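Long-range contacts in envelopment polyprotein (Bovine Schmallenberg virus BH80/Germany/2011, PDB 7A56), which is the precursor of the viral envelope glycoproteins, including Gc, a class II membrane fusion protein that probably merges viral and host membranes during entry: residues L118-P123 against E186-K191; G148-S153 against G177-I182. All coordinates share one frame; numbering follows the deposited sequence.

Interaction 1: L118-P123 against E186-K191; sequences LYETGP and EYKIYK
Antiparallel beta pairing with a classic beta bulge at each end joins Leu118-Thr121 to Glu186-Lys191 in the elongated, strand-rich part of this class II fusion protein. At one bulge Leu118 and Tyr119 stand together opposite Ile189, and Ile189 O accepts from Leu118 N at 2.7 Å and from Tyr119 N at 3.3 Å. At the other, Thr121 O accepts from Glu186 N and Tyr187 N, one on each side of its carbonyl plane. Between them, Ile189 N donates to Tyr119 O and Thr121 N to Tyr187 O. The side chains of Tyr119, Thr121, Tyr187 and Ile189 share one face of the sheet. Tyr119 CG sits between its backbone N and carbonyl carbon (chi1 58°), which turns the ring over Ile189. Ile189 CB sits over one ring face in a CH-pi contact, 3.8 Å from the centroid. The phenol OH is held by Asn255 O. Leu118 CD1 packs on Ile189 CG2 and on Lys191 CB. Glu120 and Lys188 lie side by side on the other face. Their salt bridge is weak as a hydrogen bond, 3.5 Å from Glu120 OE2 to Lys188 NZ. A water also joins these two atoms, donating to Glu120 OE2 and accepting from Lys188 NZ at 2.7 Å.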
# COMPACT_ATOMS: atom_id res chain seq x y z
N LEU A 118 10.11 18.46 -6.22
CA LEU A 118 10.41 18.98 -4.88
C LEU A 118 11.78 19.65 -4.77
O LEU A 118 11.85 20.80 -4.34
CB LEU A 118 10.33 17.86 -3.82
CG LEU A 118 8.98 17.17 -3.69
CD1 LEU A 118 9.13 16.19 -2.52
CD2 LEU A 118 7.85 18.16 -3.49
N TYR A 119 12.87 18.96 -5.13
CA TYR A 119 14.19 19.56 -4.91
C TYR A 119 15.24 18.69 -5.60
O TYR A 119 14.98 17.54 -5.95
CB TYR A 119 14.49 19.70 -3.41
CG TYR A 119 14.46 18.35 -2.67
CD1 TYR A 119 15.55 17.47 -2.76
CD2 TYR A 119 13.37 18.01 -1.84
CE1 TYR A 119 15.57 16.30 -2.08
CE2 TYR A 119 13.34 16.80 -1.18
CZ TYR A 119 14.44 15.95 -1.30
OH TYR A 119 14.45 14.73 -0.67
N GLU A 120 16.44 19.23 -5.72
CA GLU A 120 17.63 18.47 -6.10
C GLU A 120 18.47 18.23 -4.86
O GLU A 120 18.47 19.05 -3.93
CB GLU A 120 18.49 19.22 -7.12
CG GLU A 120 18.02 19.20 -8.51
CD GLU A 120 18.91 20.04 -9.41
OE1 GLU A 120 19.09 21.26 -9.14
OE2 GLU A 120 19.45 19.47 -10.39
N THR A 121 19.23 17.12 -4.85
CA THR A 121 20.20 16.87 -3.79
C THR A 121 21.42 16.21 -4.43
O THR A 121 21.41 15.81 -5.61
CB THR A 121 19.61 16.02 -2.61
OG1 THR A 121 20.48 16.08 -1.46
CG2 THR A 121 19.38 14.49 -2.97
N GLY A 122 22.49 16.14 -3.65
CA GLY A 122 23.76 15.56 -4.02
C GLY A 122 24.75 15.87 -2.90
O GLY A 122 24.36 16.39 -1.85
N PRO A 123 26.02 15.54 -3.07
CA PRO A 123 26.96 15.68 -1.95
C PRO A 123 27.37 17.13 -1.73
O PRO A 123 27.36 17.95 -2.65
CB PRO A 123 28.17 14.86 -2.41
CG PRO A 123 28.11 15.06 -3.97
CD PRO A 123 26.65 14.99 -4.29
N GLU A 186 22.73 15.79 -8.04
CA GLU A 186 22.82 14.44 -8.61
C GLU A 186 21.45 13.77 -8.79
O GLU A 186 21.25 13.05 -9.77
CB GLU A 186 23.74 13.56 -7.75
CG GLU A 186 25.24 14.04 -7.78
CD GLU A 186 25.95 13.54 -9.02
OE1 GLU A 186 27.14 13.90 -9.23
OE2 GLU A 186 25.32 12.73 -9.77
N TYR A 187 20.49 14.02 -7.88
CA TYR A 187 19.15 13.42 -7.99
C TYR A 187 18.10 14.52 -7.88
O TYR A 187 18.30 15.50 -7.15
CB TYR A 187 18.88 12.38 -6.88
CG TYR A 187 19.75 11.14 -6.85
CD1 TYR A 187 21.06 11.19 -6.34
CD2 TYR A 187 19.25 9.89 -7.28
CE1 TYR A 187 21.84 10.04 -6.28
CE2 TYR A 187 20.03 8.74 -7.23
CZ TYR A 187 21.33 8.82 -6.72
OH TYR A 187 22.12 7.68 -6.64
N LYS A 188 16.99 14.35 -8.62
CA LYS A 188 15.81 15.21 -8.52
C LYS A 188 14.70 14.44 -7.84
O LYS A 188 14.40 13.32 -8.24
CB LYS A 188 15.31 15.69 -9.89
CG LYS A 188 16.42 16.29 -10.77
CD LYS A 188 15.82 17.00 -12.00
CE LYS A 188 16.80 18.06 -12.57
NZ LYS A 188 18.13 17.49 -12.89
N ILE A 189 14.07 15.05 -6.85
CA ILE A 189 13.10 14.39 -6.00
C ILE A 189 11.74 15.01 -6.32
O ILE A 189 11.62 16.26 -6.44
CB ILE A 189 13.46 14.49 -4.51
CG1 ILE A 189 14.57 13.48 -4.11
CG2 ILE A 189 12.21 14.18 -3.65
CD1 ILE A 189 15.93 13.57 -4.82
N TYR A 190 10.73 14.10 -6.52
CA TYR A 190 9.34 14.40 -6.85
C TYR A 190 8.38 13.74 -5.87
O TYR A 190 8.66 12.68 -5.30
CB TYR A 190 8.97 13.88 -8.23
CG TYR A 190 9.82 14.48 -9.33
CD1 TYR A 190 11.06 13.94 -9.64
CD2 TYR A 190 9.33 15.52 -10.10
CE1 TYR A 190 11.84 14.48 -10.67
CE2 TYR A 190 10.08 16.05 -11.14
CZ TYR A 190 11.32 15.52 -11.42
OH TYR A 190 12.05 16.02 -12.48
N LYS A 191 7.23 14.37 -5.69
CA LYS A 191 6.15 13.85 -4.86
C LYS A 191 4.92 13.57 -5.73
O LYS A 191 4.58 14.38 -6.61
CB LYS A 191 5.79 14.86 -3.78
CG LYS A 191 4.88 14.29 -2.71
CD LYS A 191 4.58 15.40 -1.69
CE LYS A 191 3.87 14.84 -0.48
NZ LYS A 191 3.71 15.86 0.64
O HOH W 1 19.85 16.79 -10.96

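Interaction 2: G148-S153 against G177-I182; sequences GWVTFS and GSCQDI
Phe152 CG lies between its backbone N and carbonyl carbon (chi1 46°), which lays the ring across the backbone of Gly177 and Ser178, while Gln180, with CG anti to its N (chi1 -170°) and an extended chain beyond it, reaches past the Trp149 indole to Gly148. These groups flank an antiparallel beta pairing between strands 150-158 and 172-183, toward one end of the elongated fusion protein. Val150 and Cys179 form a hydrogen-bonded pair, with Val150 N to Cys179 O and Cys179 N to Val150 O both 2.9 Å. Thr151 and Ser178 are a non-hydrogen-bonded pair. Phe152 and Gly177 form a second hydrogen-bonded pair, but Phe152 N lies well above the carbonyl plane of Gly177. Gly177 has no side chain, and the Phe152 ring packs flat against its backbone. Gly177 C lies 3.6 Å above the ring plane, over its centre. Cys179 SG meets the edge of the same ring in a sulfur-aromatic contact, 4.0 Å from Phe152 CE2. Val150 CG2 also touches this sulfur, which is disulfide-bonded to Cys299. Phe282 and Leu296 add to the packing around Phe152. Gln180 CB stands over the five-membered ring of Trp149 in a CH-pi contact, 3.9 Å from the centroid and almost on the ring normal. The two side chains cross at about a right angle, with the amide plane turned 45° from the indole. At the end of the chain Gln180 NE2 makes a weak hydrogen bond to Gly148 O, at 3.2 Å.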
# COMPACT_ATOMS: atom_id res chain seq x y z
N GLY A 148 17.59 30.47 5.65
CA GLY A 148 18.14 29.21 5.18
C GLY A 148 19.58 28.95 5.60
O GLY A 148 20.07 27.84 5.40
N TRP A 149 20.25 29.93 6.16
CA TRP A 149 21.61 29.77 6.67
C TRP A 149 21.54 29.37 8.14
O TRP A 149 20.67 29.85 8.87
CB TRP A 149 22.36 31.09 6.51
CG TRP A 149 22.63 31.43 5.09
CD1 TRP A 149 21.71 31.42 4.05
CD2 TRP A 149 23.88 31.82 4.53
NE1 TRP A 149 22.33 31.82 2.88
CE2 TRP A 149 23.66 32.05 3.14
CE3 TRP A 149 25.18 31.99 5.05
CZ2 TRP A 149 24.68 32.44 2.28
CZ3 TRP A 149 26.19 32.38 4.19
CH2 TRP A 149 25.92 32.60 2.80
N VAL A 150 22.46 28.48 8.58
CA VAL A 150 22.46 28.10 9.99
C VAL A 150 23.55 28.95 10.65
O VAL A 150 24.48 29.45 10.00
CB VAL A 150 22.67 26.59 10.27
CG1 VAL A 150 21.45 25.76 9.72
CG2 VAL A 150 23.92 26.07 9.61
N THR A 151 23.41 29.18 11.96
CA THR A 151 24.36 30.09 12.64
C THR A 151 25.34 29.34 13.53
O THR A 151 25.16 28.18 13.90
CB THR A 151 23.61 31.12 13.48
OG1 THR A 151 22.76 30.42 14.39
CG2 THR A 151 22.72 32.02 12.60
N PHE A 152 26.41 30.06 13.91
CA PHE A 152 27.34 29.52 14.88
C PHE A 152 27.94 30.69 15.64
O PHE A 152 28.01 31.80 15.13
CB PHE A 152 28.48 28.70 14.25
CG PHE A 152 29.13 29.37 13.05
CD1 PHE A 152 30.17 30.30 13.23
CD2 PHE A 152 28.73 29.03 11.74
CE1 PHE A 152 30.76 30.92 12.16
CE2 PHE A 152 29.34 29.64 10.64
CZ PHE A 152 30.37 30.61 10.86
N SER A 153 28.36 30.43 16.88
CA SER A 153 28.96 31.54 17.66
C SER A 153 29.74 30.96 18.84
O SER A 153 29.45 29.85 19.32
CB SER A 153 27.92 32.54 18.17
OG SER A 153 26.99 31.90 19.03
N GLY A 177 28.92 33.67 13.11
CA GLY A 177 28.65 33.76 11.70
C GLY A 177 27.50 32.86 11.30
O GLY A 177 26.69 32.43 12.14
N SER A 178 27.44 32.59 9.99
CA SER A 178 26.39 31.74 9.42
C SER A 178 26.95 31.01 8.21
O SER A 178 27.97 31.41 7.63
CB SER A 178 25.15 32.56 9.05
OG SER A 178 25.52 33.69 8.29
N CYS A 179 26.22 29.97 7.75
CA CYS A 179 26.75 29.21 6.64
C CYS A 179 25.62 28.44 5.96
O CYS A 179 24.57 28.22 6.55
CB CYS A 179 27.86 28.24 7.11
SG CYS A 179 27.37 27.01 8.35
N GLN A 180 25.88 28.01 4.73
CA GLN A 180 24.96 27.13 3.98
C GLN A 180 25.82 26.25 3.08
O GLN A 180 26.80 26.74 2.51
CB GLN A 180 23.99 28.01 3.19
CG GLN A 180 22.80 27.31 2.54
CD GLN A 180 21.94 28.35 1.88
OE1 GLN A 180 22.38 29.00 0.94
NE2 GLN A 180 20.72 28.55 2.40
N ASP A 181 25.50 24.94 3.02
CA ASP A 181 26.22 24.03 2.12
C ASP A 181 26.11 24.45 0.66
O ASP A 181 25.14 25.09 0.23
CB ASP A 181 25.67 22.61 2.21
CG ASP A 181 26.12 21.86 3.46
OD1 ASP A 181 26.62 22.52 4.42
OD2 ASP A 181 25.90 20.61 3.49
N ILE A 182 27.13 24.06 -0.11
CA ILE A 182 27.08 23.98 -1.57
C ILE A 182 27.13 22.51 -1.96
O ILE A 182 28.01 21.76 -1.45
CB ILE A 182 28.26 24.72 -2.22
CG1 ILE A 182 28.32 26.17 -1.77
CG2 ILE A 182 28.17 24.58 -3.77
CD1 ILE A 182 29.76 26.76 -1.90

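Overall arrangement
From the N terminus, the chain runs along the long strand 98-134, where residues 118-123 supply the first half of interaction 1. It then continues to strand 150-158, which opens interaction 2. Strand 172-183 turns back and closes this inner loop by pairing 177-182 with 148-153. Only afterwards does strand 187-192 close the outer loop, as 186-191 pairs with 118-123. Interaction 2 therefore lies wholly within the span of interaction 1, and the two do not cross. Their centres lie about 21 Å apart. Strand 98-134 links the two regions: it pairs with 187-192 in interaction 1 and also with 172-183, the second strand of interaction 2.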